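Local atomic coordinates of uronate isomerase (Caulobacter crescentus, PDB entry 2Q01), a protein that catalyses the isomerisation of D-glucuronate to D-fructuronate and of D-galacturonate to D-tagaturonate in pentose and glucuronate interconversion. Residues Ser250-Pro255 with Gln290-Met295; Thr256-Asp261 with Lys283-Arg288; Glu294-Ser299 with Leu304-His309; Ile358-Asp363 with Lys468-Asp473. All coordinates share one frame; numbering follows the deposited sequence.

In the fold
Three of the four contacts use helix 281-302. Interaction 1 packs it on strand 249-252 and the loop that follows. Interaction 2, with its centre about 8 Å away, fastens a later part of that loop to an earlier part of the helix. Interaction 3 joins the helix to strand 305-308, and its centre lies about 7 Å from that of interaction 1. Interaction 4 reaches the next strand, 357-359, about 11 Å between centres from interaction 3. Backbone bonds join these neighbouring strands, as in Met306 O to Ile358 N at 2.8 Å. A probable hydrogen bond of 2.5 Å joins Asp251 OD1, in strand 249-252, to His309 ND1, just after strand 305-308. The Ile358 side chain is about 9 Å from a bound potassium ion.

Interaction 1: residues Ser250-Pro255 with Gln290-Met295; sequences SDHGHP and QMLTEM
Leu292 packs from its helix against two histidines, His252 and His254. Its CD2 methyl lies 3.8 Å from His252 CG and makes an off-centre CH-pi contact, 29° off the normal of the His252 ring. Its branch carbon, Leu292 CG, meets His254 CE1 at 3.6 Å. The His254 ring and the leucine approach from opposite directions, and His252 CB sits over one face of that ring near the rim. Met295, one turn further along the helix, touches the far end of the His252 ring, with CG 3.5 Å from His252 CE1. The bent methionine chain leaves its sulfur at the edge of the same ring. His252 is held at its tip too: NE2 and Ser250 OG share a hydrogen bond of 2.7 Å. With CG beside the backbone N (chi1 -47°), the ring lies where both Leu292 and Met295 can reach it. A water bound to Ser250 OG lies in the ring plane and makes a weak bond to Met295 O. An alanine in place of His252 would probably open a gap beside Leu292 and Met295 and take from Ser250 OG its ring partner. All four touching residues are buried. This is helix-on-strand packing in a beta-alpha-beta unit of the TIM-barrel fold, where helix 281-302 lies against strand 249-252.

Interaction 2: residues Thr256-Asp261 with Lys283-Arg288; sequences TAATAD and KAELFR
Glu285 meets Thr256 and Ala258 of the loop with its carboxylate. The chain bends at chi2 (-63°), which carries the acid group from the helix towards the loop. Thr256 OG1 comes from the opposite direction and donates to Glu285 OE1 over 2.7 Å. It arrives on the syn side of that oxygen, 22° out of the carboxylate plane. The second oxygen, Glu285 OE2, lies 3.6 Å from Ala258 CB. Thr256 OG1 also accepts a weak bond of 3.5 Å from Ala258 N, so the hydroxyl ties the loop to itself as well as to the helix. Leu286 follows with an apolar touch: CD2 is 3.9 Å from Ala260 CB. Arg288 closes the walk. Its NH1 forms a salt bridge of 2.9 Å with Glu285 OE1. That oxygen accepts through its anti lone pair and lies near the guanidinium plane of Arg288. Two donors thus grip one carboxylate oxygen and should help to fix the rotation of the group. Arg288 NH2 is shared with Asp204 and Glu206. The segment 256-261 belongs to the loop between strand 249-252 and helix 264-276, and it runs beside helix 281-302. Leu286 also packs on Leu270 of helix 264-276. Phe287 starts away from the loop; its side chain packs on Trp228 and Tyr231 of helix 228-244.

Interaction 3: residues Glu294-Ser299 with Leu304-His309; sequences EMAKMS and LVMQIH
Ser299 OG donates a hydrogen bond to Leu304 O at 2.6 Å. The C=O...donor angle is 138°, and the donor is slightly tilted from the carbonyl plane. The same hydroxyl is also hydrogen-bonded to Arg239 NH2 of helix 228-244 and to Met295 O, one turn earlier in its own helix, so three groups surround this buried oxygen. Its first torsion (chi1 -78°) places OG beside the backbone N, facing the start of the strand. Ser299 CB follows its hydroxyl in and comes within 3.3 Å of Leu304 O. Leu304 CB lies 3.8 Å from Ser299 OG, while the rest of the leucine side chain turns off from the helix. An alanine at Ser299 would probably leave Leu304 O and Arg239 without the hydroxyl that joins them.

The apolar half of the contact belongs to Met306. Its chain stretches out from the strand, with CG anti to the backbone N (chi1 -160°), and bends only at the sulfur. Met306 SD then rests 3.8 Å from Ala296 CB and just as near to Ala296 N. Met295 CB is a looser neighbour of the same sulfur, at 4.3 Å.

Helix 281-302 turns back here through a short connection into strand 305-308, which pairs in parallel with strand 249-252. Helix and strands together form a beta-alpha-beta crossover, the repeating element of a TIM barrel.

Interaction 4: residues Ile358-Asp363 with Lys468-Asp473; sequences ILFTLD and KAYKLD
Ile358 CD1 sits over one face of the Tyr470 ring, and this is the tight part of the contact. The methyl is 3.6 Å from Tyr470 CZ and 4.0 Å from the ring centroid, 29° off the ring normal. It leans towards the phenol end. CE1 and CE2 of Tyr470 are each 3.9 Å from it, so the methyl sits evenly between the two sides of the ring. The result is a CH-pi contact in a buried place. Ile358 CG1 lies beside the backbone N (chi1 -53°), and the extended chain beyond it sends CD1 out to the tyrosine. The Phe360 contact is looser. Tyr470 OH lies near the plane of the Phe360 ring, at its edge, 4.2 Å from Phe360 CZ.

The solvent side lies at the two ends of the second segment: Lys468 and the poorly ordered Asp473 are exposed. Between them a Schellman motif ends the helix: Lys471 N bonds to Lys468 O at 3.2 Å, Leu472 N bonds to Lys467 O, and Lys471 has the positive phi (49°) of such an ending.

Helix 451-469 thus delivers Tyr470 to strand 357-359 just as the helix stops. Tyr470 O bonds to Thr248 OG1, before strand 249-252, and Lys471 NZ bonds to Gly303 O, before strand 305-308. The turn therefore lies where these parallel strands begin.

Interaction 1: residues Ser250-Pro255 with Gln290-Met295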
loop_
_atom_site.group_PDB
_atom_site.type_symbol
_atom_site.label_atom_id
_atom_site.label_comp_id
_atom_site.label_asym_id
_atom_site.label_seq_id
_atom_site.Cartn_x
_atom_site.Cartn_y
_atom_site.Cartn_z
ATOM N N SER B 250 19.780 5.862 -21.130
ATOM C CA SER B 250 19.049 7.109 -21.289
ATOM C C SER B 250 18.091 7.243 -20.102
ATOM O O SER B 250 17.784 6.253 -19.430
ATOM C CB SER B 250 18.320 7.172 -22.636
ATOM O OG SER B 250 17.033 6.598 -22.563
ATOM N N ASP B 251 17.632 8.459 -19.831
ATOM C CA ASP B 251 16.784 8.712 -18.660
ATOM C C ASP B 251 15.631 9.665 -18.986
ATOM O O ASP B 251 15.824 10.666 -19.668
ATOM C CB ASP B 251 17.629 9.251 -17.499
ATOM C CG ASP B 251 16.828 9.430 -16.222
ATOM O OD1 ASP B 251 15.886 8.643 -15.993
ATOM O OD2 ASP B 251 17.143 10.356 -15.442
ATOM N N HIS B 252 14.435 9.342 -18.490
ATOM C CA HIS B 252 13.218 10.084 -18.821
ATOM C C HIS B 252 12.355 10.368 -17.596
ATOM O O HIS B 252 11.670 9.484 -17.092
ATOM C CB HIS B 252 12.420 9.331 -19.892
ATOM C CG HIS B 252 13.268 8.866 -21.034
ATOM N ND1 HIS B 252 13.598 9.685 -22.090
ATOM C CD2 HIS B 252 13.917 7.698 -21.247
ATOM C CE1 HIS B 252 14.390 9.032 -22.921
ATOM N NE2 HIS B 252 14.597 7.823 -22.434
ATOM N N GLY B 253 12.404 11.611 -17.123
ATOM C CA GLY B 253 11.603 12.049 -15.983
ATOM C C GLY B 253 10.354 12.794 -16.420
ATOM O O GLY B 253 10.294 14.020 -16.355
ATOM N N HIS B 254 9.358 12.038 -16.869
ATOM C CA HIS B 254 8.102 12.595 -17.336
ATOM C C HIS B 254 7.104 12.617 -16.183
ATOM O O HIS B 254 7.304 11.897 -15.204
ATOM C CB HIS B 254 7.556 11.750 -18.492
ATOM C CG HIS B 254 8.358 11.843 -19.752
ATOM N ND1 HIS B 254 8.044 11.123 -20.884
ATOM C CD2 HIS B 254 9.467 12.559 -20.059
ATOM C CE1 HIS B 254 8.919 11.395 -21.836
ATOM N NE2 HIS B 254 9.793 12.264 -21.361
ATOM N N PRO B 255 6.039 13.454 -16.277
ATOM C CA PRO B 255 4.947 13.426 -15.290
ATOM C C PRO B 255 4.206 12.088 -15.223
ATOM O O PRO B 255 3.720 11.706 -14.160
ATOM C CB PRO B 255 3.983 14.509 -15.798
ATOM C CG PRO B 255 4.797 15.382 -16.660
ATOM C CD PRO B 255 5.814 14.502 -17.293
ATOM N N GLN B 290 4.709 10.039 -27.081
ATOM C CA GLN B 290 5.211 9.604 -28.387
ATOM C C GLN B 290 6.729 9.518 -28.406
ATOM O O GLN B 290 7.295 8.603 -28.998
ATOM C CB GLN B 290 4.712 10.522 -29.513
ATOM C CG GLN B 290 5.265 10.182 -30.909
ATOM C CD GLN B 290 4.988 8.745 -31.323
ATOM O OE1 GLN B 290 3.913 8.204 -31.057
ATOM N NE2 GLN B 290 5.957 8.124 -31.984
ATOM N N MET B 291 7.379 10.462 -27.730
ATOM C CA MET B 291 8.835 10.480 -27.630
ATOM C C MET B 291 9.429 9.338 -26.809
ATOM O O MET B 291 10.562 8.944 -27.053
ATOM C CB MET B 291 9.333 11.828 -27.109
ATOM C CG MET B 291 9.228 12.967 -28.125
ATOM S SD MET B 291 9.882 12.593 -29.773
ATOM C CE MET B 291 11.616 12.454 -29.400
ATOM N N LEU B 292 8.672 8.807 -25.847
ATOM C CA LEU B 292 9.100 7.612 -25.116
ATOM C C LEU B 292 9.269 6.442 -26.072
ATOM O O LEU B 292 10.271 5.732 -26.015
ATOM C CB LEU B 292 8.123 7.248 -23.990
ATOM C CG LEU B 292 8.367 7.880 -22.613
ATOM C CD1 LEU B 292 7.535 7.183 -21.541
ATOM C CD2 LEU B 292 9.850 7.861 -22.226
ATOM N N THR B 293 8.296 6.272 -26.966
ATOM C CA THR B 293 8.346 5.253 -28.019
ATOM C C THR B 293 9.449 5.543 -29.040
ATOM O O THR B 293 10.107 4.632 -29.532
ATOM C CB THR B 293 6.985 5.148 -28.729
ATOM O OG1 THR B 293 5.996 4.763 -27.772
ATOM C CG2 THR B 293 6.998 4.115 -29.860
ATOM N N GLU B 294 9.659 6.822 -29.329
ATOM C CA GLU B 294 10.633 7.226 -30.324
ATOM C C GLU B 294 12.053 6.955 -29.842
ATOM O O GLU B 294 12.894 6.516 -30.626
ATOM C CB GLU B 294 10.430 8.694 -30.702
ATOM C CG GLU B 294 10.683 8.990 -32.176
ATOM C CD GLU B 294 9.684 8.328 -33.124
ATOM O OE1 GLU B 294 10.119 7.806 -34.175
ATOM O OE2 GLU B 294 8.472 8.333 -32.833
ATOM N N MET B 295 12.295 7.171 -28.544
ATOM C CA MET B 295 13.600 6.893 -27.922
ATOM C C MET B 295 13.889 5.398 -27.867
ATOM O O MET B 295 15.045 4.986 -27.913
ATOM C CB MET B 295 13.688 7.473 -26.504
ATOM C CG MET B 295 13.669 8.996 -26.387
ATOM S SD MET B 295 15.159 9.848 -26.902
ATOM C CE MET B 295 14.663 10.498 -28.486
HETATM O O HOH W 1 16.487 5.385 -24.899
#

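Interaction 2: residues Thr256-Asp261 with Lys283-Arg288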
loop_
_atom_site.group_PDB
_atom_site.type_symbol
_atom_site.label_atom_id
_atom_site.label_comp_id
_atom_site.label_asym_id
_atom_site.label_seq_id
_atom_site.Cartn_x
_atom_site.Cartn_y
_atom_site.Cartn_z
ATOM N N THR B 256 4.101 11.399 -16.357
ATOM C CA THR B 256 3.397 10.127 -16.426
ATOM C C THR B 256 4.268 9.074 -17.090
ATOM O O THR B 256 5.327 9.386 -17.647
ATOM C CB THR B 256 2.097 10.247 -17.243
ATOM O OG1 THR B 256 2.406 10.705 -18.565
ATOM C CG2 THR B 256 1.106 11.200 -16.579
ATOM N N ALA B 257 3.812 7.825 -17.037
ATOM C CA ALA B 257 4.489 6.726 -17.720
ATOM C C ALA B 257 3.916 6.500 -19.122
ATOM O O ALA B 257 4.243 5.509 -19.778
ATOM C CB ALA B 257 4.392 5.450 -16.887
ATOM N N ALA B 258 3.074 7.433 -19.572
ATOM C CA ALA B 258 2.316 7.303 -20.816
ATOM C C ALA B 258 3.218 7.150 -22.022
ATOM O O ALA B 258 4.218 7.858 -22.143
ATOM C CB ALA B 258 1.396 8.494 -20.997
ATOM N N THR B 259 2.879 6.184 -22.875
ATOM C CA THR B 259 3.541 5.987 -24.170
ATOM C C THR B 259 2.491 6.055 -25.284
ATOM O O THR B 259 1.297 5.906 -25.023
ATOM C CB THR B 259 4.293 4.636 -24.251
ATOM O OG1 THR B 259 3.362 3.551 -24.168
ATOM C CG2 THR B 259 5.318 4.497 -23.130
ATOM N N ALA B 260 2.930 6.280 -26.519
ATOM C CA ALA B 260 2.014 6.317 -27.668
ATOM C C ALA B 260 2.636 5.663 -28.899
ATOM O O ALA B 260 3.846 5.502 -28.972
ATOM C CB ALA B 260 1.604 7.748 -27.978
ATOM N N ASP B 261 1.808 5.286 -29.865
ATOM C CA ASP B 261 2.312 4.703 -31.100
ATOM C C ASP B 261 1.630 5.370 -32.290
ATOM O O ASP B 261 0.788 4.772 -32.963
ATOM C CB ASP B 261 2.107 3.181 -31.106
ATOM C CG ASP B 261 2.958 2.465 -32.154
ATOM O OD1 ASP B 261 3.913 3.066 -32.700
ATOM O OD2 ASP B 261 2.671 1.281 -32.426
ATOM N N LYS B 283 -1.776 17.938 -25.594
ATOM C CA LYS B 283 -0.826 17.782 -26.699
ATOM C C LYS B 283 0.602 17.560 -26.204
ATOM O O LYS B 283 1.357 16.791 -26.801
ATOM C CB LYS B 283 -0.867 18.999 -27.628
ATOM C CG LYS B 283 -1.969 18.967 -28.677
ATOM C CD LYS B 283 -1.942 20.243 -29.512
ATOM C CE LYS B 283 -2.977 20.211 -30.622
ATOM N NZ LYS B 283 -2.999 21.493 -31.374
ATOM N N ALA B 284 0.958 18.246 -25.118
ATOM C CA ALA B 284 2.276 18.120 -24.491
ATOM C C ALA B 284 2.489 16.726 -23.883
ATOM O O ALA B 284 3.576 16.162 -23.999
ATOM C CB ALA B 284 2.471 19.215 -23.441
ATOM N N GLU B 285 1.441 16.191 -23.248
ATOM C CA GLU B 285 1.396 14.813 -22.758
ATOM C C GLU B 285 1.584 13.798 -23.869
ATOM O O GLU B 285 2.324 12.830 -23.704
ATOM C CB GLU B 285 0.052 14.522 -22.091
ATOM C CG GLU B 285 0.112 14.234 -20.602
ATOM C CD GLU B 285 0.901 12.975 -20.270
ATOM O OE1 GLU B 285 2.056 13.113 -19.812
ATOM O OE2 GLU B 285 0.373 11.856 -20.467
ATOM N N LEU B 286 0.896 14.025 -24.987
ATOM C CA LEU B 286 0.924 13.122 -26.131
ATOM C C LEU B 286 2.311 13.079 -26.759
ATOM O O LEU B 286 2.768 12.016 -27.164
ATOM C CB LEU B 286 -0.106 13.552 -27.184
ATOM C CG LEU B 286 -0.950 12.500 -27.928
ATOM C CD1 LEU B 286 -1.544 13.094 -29.195
ATOM C CD2 LEU B 286 -0.213 11.209 -28.271
ATOM N N PHE B 287 2.975 14.231 -26.835
ATOM C CA PHE B 287 4.310 14.300 -27.420
ATOM C C PHE B 287 5.339 13.620 -26.533
ATOM O O PHE B 287 6.163 12.867 -27.033
ATOM C CB PHE B 287 4.717 15.739 -27.726
ATOM C CG PHE B 287 6.018 15.857 -28.481
ATOM C CD1 PHE B 287 6.104 15.473 -29.821
ATOM C CD2 PHE B 287 7.157 16.366 -27.853
ATOM C CE1 PHE B 287 7.306 15.590 -30.520
ATOM C CE2 PHE B 287 8.358 16.485 -28.537
ATOM C CZ PHE B 287 8.435 16.100 -29.877
ATOM N N ARG B 288 5.268 13.866 -25.224
ATOM C CA ARG B 288 6.112 13.167 -24.245
ATOM C C ARG B 288 5.906 11.645 -24.285
ATOM O O ARG B 288 6.866 10.881 -24.200
ATOM C CB ARG B 288 5.846 13.696 -22.841
ATOM C CG ARG B 288 6.427 15.071 -22.578
ATOM C CD ARG B 288 6.331 15.442 -21.108
ATOM N NE ARG B 288 4.996 15.216 -20.557
ATOM C CZ ARG B 288 4.089 16.165 -20.337
ATOM N NH1 ARG B 288 2.908 15.846 -19.820
ATOM N NH2 ARG B 288 4.353 17.430 -20.619
#

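Interaction 3: residues Glu294-Ser299 with Leu304-His309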
loop_
_atom_site.group_PDB
_atom_site.type_symbol
_atom_site.label_atom_id
_atom_site.label_comp_id
_atom_site.label_asym_id
_atom_site.label_seq_id
_atom_site.Cartn_x
_atom_site.Cartn_y
_atom_site.Cartn_z
ATOM N N GLU B 294 9.659 6.822 -29.329
ATOM C CA GLU B 294 10.633 7.226 -30.324
ATOM C C GLU B 294 12.053 6.955 -29.842
ATOM O O GLU B 294 12.894 6.516 -30.626
ATOM C CB GLU B 294 10.430 8.694 -30.702
ATOM C CG GLU B 294 10.683 8.990 -32.176
ATOM C CD GLU B 294 9.684 8.328 -33.124
ATOM O OE1 GLU B 294 10.119 7.806 -34.175
ATOM O OE2 GLU B 294 8.472 8.333 -32.833
ATOM N N MET B 295 12.295 7.171 -28.544
ATOM C CA MET B 295 13.600 6.893 -27.922
ATOM C C MET B 295 13.889 5.398 -27.867
ATOM O O MET B 295 15.045 4.986 -27.913
ATOM C CB MET B 295 13.688 7.473 -26.504
ATOM C CG MET B 295 13.669 8.996 -26.387
ATOM S SD MET B 295 15.159 9.848 -26.902
ATOM C CE MET B 295 14.663 10.498 -28.486
ATOM N N ALA B 296 12.832 4.597 -27.751
ATOM C CA ALA B 296 12.937 3.145 -27.711
ATOM C C ALA B 296 13.237 2.582 -29.090
ATOM O O ALA B 296 13.942 1.584 -29.211
ATOM C CB ALA B 296 11.664 2.553 -27.181
ATOM N N LYS B 297 12.690 3.226 -30.120
ATOM C CA LYS B 297 12.979 2.902 -31.517
ATOM C C LYS B 297 14.425 3.234 -31.910
ATOM O O LYS B 297 15.002 2.580 -32.781
ATOM C CB LYS B 297 12.007 3.643 -32.444
ATOM C CG LYS B 297 10.604 3.049 -32.475
ATOM C CD LYS B 297 9.796 3.555 -33.658
ATOM C CE LYS B 297 8.965 4.763 -33.296
ATOM N NZ LYS B 297 8.152 5.232 -34.451
ATOM N N MET B 298 14.995 4.263 -31.278
ATOM C CA MET B 298 16.401 4.608 -31.465
ATOM C C MET B 298 17.288 3.624 -30.718
ATOM O O MET B 298 18.363 3.267 -31.201
ATOM C CB MET B 298 16.687 6.030 -30.977
ATOM C CG MET B 298 16.264 7.130 -31.936
ATOM S SD MET B 298 16.457 8.767 -31.205
ATOM C CE MET B 298 15.291 9.691 -32.200
ATOM N N SER B 299 16.823 3.185 -29.548
ATOM C CA SER B 299 17.528 2.209 -28.709
ATOM C C SER B 299 17.664 0.847 -29.376
ATOM O O SER B 299 18.597 0.096 -29.088
ATOM C CB SER B 299 16.813 2.050 -27.373
ATOM O OG SER B 299 17.118 3.127 -26.509
ATOM N N LEU B 304 21.028 1.918 -26.315
ATOM C CA LEU B 304 20.857 2.661 -25.069
ATOM C C LEU B 304 19.739 2.093 -24.204
ATOM O O LEU B 304 18.594 2.002 -24.636
ATOM C CB LEU B 304 20.599 4.138 -25.355
ATOM C CG LEU B 304 21.614 5.157 -24.838
ATOM C CD1 LEU B 304 23.029 4.661 -24.989
ATOM C CD2 LEU B 304 21.428 6.487 -25.535
ATOM N N VAL B 305 20.094 1.701 -22.986
ATOM C CA VAL B 305 19.137 1.196 -22.006
ATOM C C VAL B 305 18.263 2.345 -21.506
ATOM O O VAL B 305 18.756 3.392 -21.116
ATOM C CB VAL B 305 19.853 0.487 -20.833
ATOM C CG1 VAL B 305 18.900 0.223 -19.709
ATOM C CG2 VAL B 305 20.475 -0.821 -21.302
ATOM N N MET B 306 16.954 2.143 -21.529
ATOM C CA MET B 306 16.024 3.231 -21.321
ATOM C C MET B 306 15.443 3.220 -19.912
ATOM O O MET B 306 14.707 2.311 -19.550
ATOM C CB MET B 306 14.920 3.107 -22.359
ATOM C CG MET B 306 14.144 4.347 -22.618
ATOM S SD MET B 306 13.046 4.001 -23.990
ATOM C CE MET B 306 11.519 4.534 -23.246
ATOM N N GLN B 307 15.765 4.237 -19.120
ATOM C CA GLN B 307 15.190 4.355 -17.779
ATOM C C GLN B 307 14.001 5.309 -17.745
ATOM O O GLN B 307 14.120 6.476 -18.109
ATOM C CB GLN B 307 16.236 4.824 -16.771
ATOM C CG GLN B 307 17.526 4.036 -16.774
ATOM C CD GLN B 307 18.574 4.661 -15.874
ATOM O OE1 GLN B 307 19.392 5.465 -16.322
ATOM N NE2 GLN B 307 18.543 4.309 -14.592
ATOM N N ILE B 308 12.857 4.816 -17.287
ATOM C CA ILE B 308 11.699 5.672 -17.085
ATOM C C ILE B 308 11.499 5.975 -15.594
ATOM O O ILE B 308 11.281 5.070 -14.782
ATOM C CB ILE B 308 10.426 5.088 -17.747
ATOM C CG1 ILE B 308 10.681 4.826 -19.238
ATOM C CG2 ILE B 308 9.230 6.035 -17.557
ATOM C CD1 ILE B 308 9.627 3.971 -19.913
ATOM N N HIS B 309 11.598 7.263 -15.264
ATOM C CA HIS B 309 11.403 7.802 -13.917
ATOM C C HIS B 309 10.141 8.679 -13.851
ATOM O O HIS B 309 10.251 9.909 -13.811
ATOM C CB HIS B 309 12.597 8.685 -13.546
ATOM C CG HIS B 309 13.795 7.933 -13.063
ATOM N ND1 HIS B 309 14.877 7.664 -13.872
ATOM C CD2 HIS B 309 14.095 7.417 -11.849
ATOM C CE1 HIS B 309 15.788 7.004 -13.180
ATOM N NE2 HIS B 309 15.339 6.841 -11.948
#

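Interaction 4: residues Ile358-Asp363 with Lys468-Asp473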
loop_
_atom_site.group_PDB
_atom_site.type_symbol
_atom_site.label_atom_id
_atom_site.label_comp_id
_atom_site.label_asym_id
_atom_site.label_seq_id
_atom_site.Cartn_x
_atom_site.Cartn_y
_atom_site.Cartn_z
ATOM N N ILE B 358 14.069 -0.004 -18.093
ATOM C CA ILE B 358 14.078 -0.126 -16.637
ATOM C C ILE B 358 13.055 0.829 -16.036
ATOM O O ILE B 358 13.162 2.037 -16.208
ATOM C CB ILE B 358 15.483 0.140 -16.033
ATOM C CG1 ILE B 358 16.540 -0.741 -16.709
ATOM C CG2 ILE B 358 15.472 -0.112 -14.525
ATOM C CD1 ILE B 358 17.950 -0.449 -16.269
ATOM N N LEU B 359 12.064 0.275 -15.339
ATOM C CA LEU B 359 10.969 1.062 -14.767
ATOM C C LEU B 359 11.195 1.400 -13.298
ATOM O O LEU B 359 11.577 0.544 -12.494
ATOM C CB LEU B 359 9.645 0.318 -14.896
ATOM C CG LEU B 359 9.115 -0.065 -16.273
ATOM C CD1 LEU B 359 7.928 -0.994 -16.086
ATOM C CD2 LEU B 359 8.731 1.163 -17.103
ATOM N N PHE B 360 10.935 2.659 -12.966
ATOM C CA PHE B 360 11.050 3.161 -11.608
ATOM C C PHE B 360 9.685 3.672 -11.201
ATOM O O PHE B 360 8.821 3.864 -12.051
ATOM C CB PHE B 360 12.051 4.311 -11.558
ATOM C CG PHE B 360 13.481 3.874 -11.617
ATOM C CD1 PHE B 360 14.067 3.514 -12.823
ATOM C CD2 PHE B 360 14.250 3.837 -10.463
ATOM C CE1 PHE B 360 15.387 3.110 -12.874
ATOM C CE2 PHE B 360 15.575 3.444 -10.513
ATOM C CZ PHE B 360 16.143 3.078 -11.721
ATOM N N THR B 361 9.491 3.890 -9.904
ATOM C CA THR B 361 8.245 4.450 -9.409
ATOM C C THR B 361 8.450 5.308 -8.156
ATOM O O THR B 361 9.430 5.150 -7.427
ATOM C CB THR B 361 7.178 3.349 -9.162
ATOM O OG1 THR B 361 5.867 3.908 -9.303
ATOM C CG2 THR B 361 7.315 2.721 -7.790
ATOM N N LEU B 362 7.522 6.234 -7.948
ATOM C CA LEU B 362 7.421 7.020 -6.728
ATOM C C LEU B 362 6.169 6.567 -5.981
ATOM O O LEU B 362 5.888 7.006 -4.865
ATOM C CB LEU B 362 7.326 8.501 -7.082
ATOM C CG LEU B 362 8.459 9.473 -6.737
ATOM C CD1 LEU B 362 9.747 8.774 -6.401
ATOM C CD2 LEU B 362 8.657 10.513 -7.844
ATOM N N ASP B 363 5.436 5.662 -6.620
ATOM C CA ASP B 363 4.196 5.127 -6.101
ATOM C C ASP B 363 4.389 3.649 -5.744
ATOM O O ASP B 363 4.238 2.771 -6.605
ATOM C CB ASP B 363 3.100 5.299 -7.161
ATOM C CG ASP B 363 1.705 5.076 -6.615
ATOM O OD1 ASP B 363 1.538 4.937 -5.383
ATOM O OD2 ASP B 363 0.763 5.042 -7.432
ATOM N N LYS B 468 25.333 -6.251 -15.966
ATOM C CA LYS B 468 24.626 -6.814 -17.120
ATOM C C LYS B 468 23.532 -5.890 -17.638
ATOM O O LYS B 468 23.453 -5.637 -18.841
ATOM C CB LYS B 468 24.053 -8.205 -16.815
ATOM C CG LYS B 468 24.973 -9.338 -17.239
ATOM C CD LYS B 468 24.328 -10.711 -17.088
ATOM C CE LYS B 468 25.329 -11.808 -17.440
ATOM N NZ LYS B 468 24.816 -13.177 -17.162
ATOM N N ALA B 469 22.727 -5.367 -16.714
ATOM C CA ALA B 469 21.555 -4.557 -17.041
ATOM C C ALA B 469 21.913 -3.240 -17.713
ATOM O O ALA B 469 21.210 -2.794 -18.624
ATOM C CB ALA B 469 20.728 -4.306 -15.801
ATOM N N TYR B 470 23.010 -2.637 -17.265
ATOM C CA TYR B 470 23.487 -1.371 -17.811
ATOM C C TYR B 470 24.611 -1.548 -18.825
ATOM O O TYR B 470 25.316 -0.595 -19.127
ATOM C CB TYR B 470 23.933 -0.439 -16.684
ATOM C CG TYR B 470 22.779 0.130 -15.911
ATOM C CD1 TYR B 470 22.285 -0.516 -14.781
ATOM C CD2 TYR B 470 22.162 1.310 -16.320
ATOM C CE1 TYR B 470 21.202 0.005 -14.084
ATOM C CE2 TYR B 470 21.087 1.837 -15.628
ATOM C CZ TYR B 470 20.615 1.180 -14.510
ATOM O OH TYR B 470 19.554 1.709 -13.823
ATOM N N LYS B 471 24.771 -2.774 -19.330
ATOM C CA LYS B 471 25.736 -3.114 -20.389
ATOM C C LYS B 471 27.156 -2.590 -20.113
ATOM O O LYS B 471 27.832 -2.052 -20.994
ATOM C CB LYS B 471 25.207 -2.674 -21.764
ATOM C CG LYS B 471 23.848 -3.281 -22.145
ATOM C CD LYS B 471 23.310 -2.672 -23.434
ATOM C CE LYS B 471 21.993 -3.315 -23.851
ATOM N NZ LYS B 471 21.540 -2.863 -25.207
ATOM N N LEU B 472 27.586 -2.765 -18.866
ATOM C CA LEU B 472 28.856 -2.253 -18.367
ATOM C C LEU B 472 29.992 -3.275 -18.459
ATOM O O LEU B 472 31.081 -3.055 -17.915
ATOM C CB LEU B 472 28.675 -1.790 -16.917
ATOM C CG LEU B 472 28.567 -0.305 -16.561
ATOM C CD1 LEU B 472 28.057 0.540 -17.698
ATOM C CD2 LEU B 472 27.673 -0.146 -15.358
ATOM N N ASP B 473 29.738 -4.374 -19.168
ATOM C CA ASP B 473 30.676 -5.492 -19.269
ATOM C C ASP B 473 31.883 -5.228 -20.173
ATOM O O ASP B 473 32.898 -5.920 -20.069
ATOM C CB ASP B 473 29.944 -6.766 -19.701
ATOM C CG ASP B 473 29.101 -7.368 -18.581
ATOM O OD1 ASP B 473 28.032 -7.945 -18.884
ATOM O OD2 ASP B 473 29.503 -7.270 -17.399
#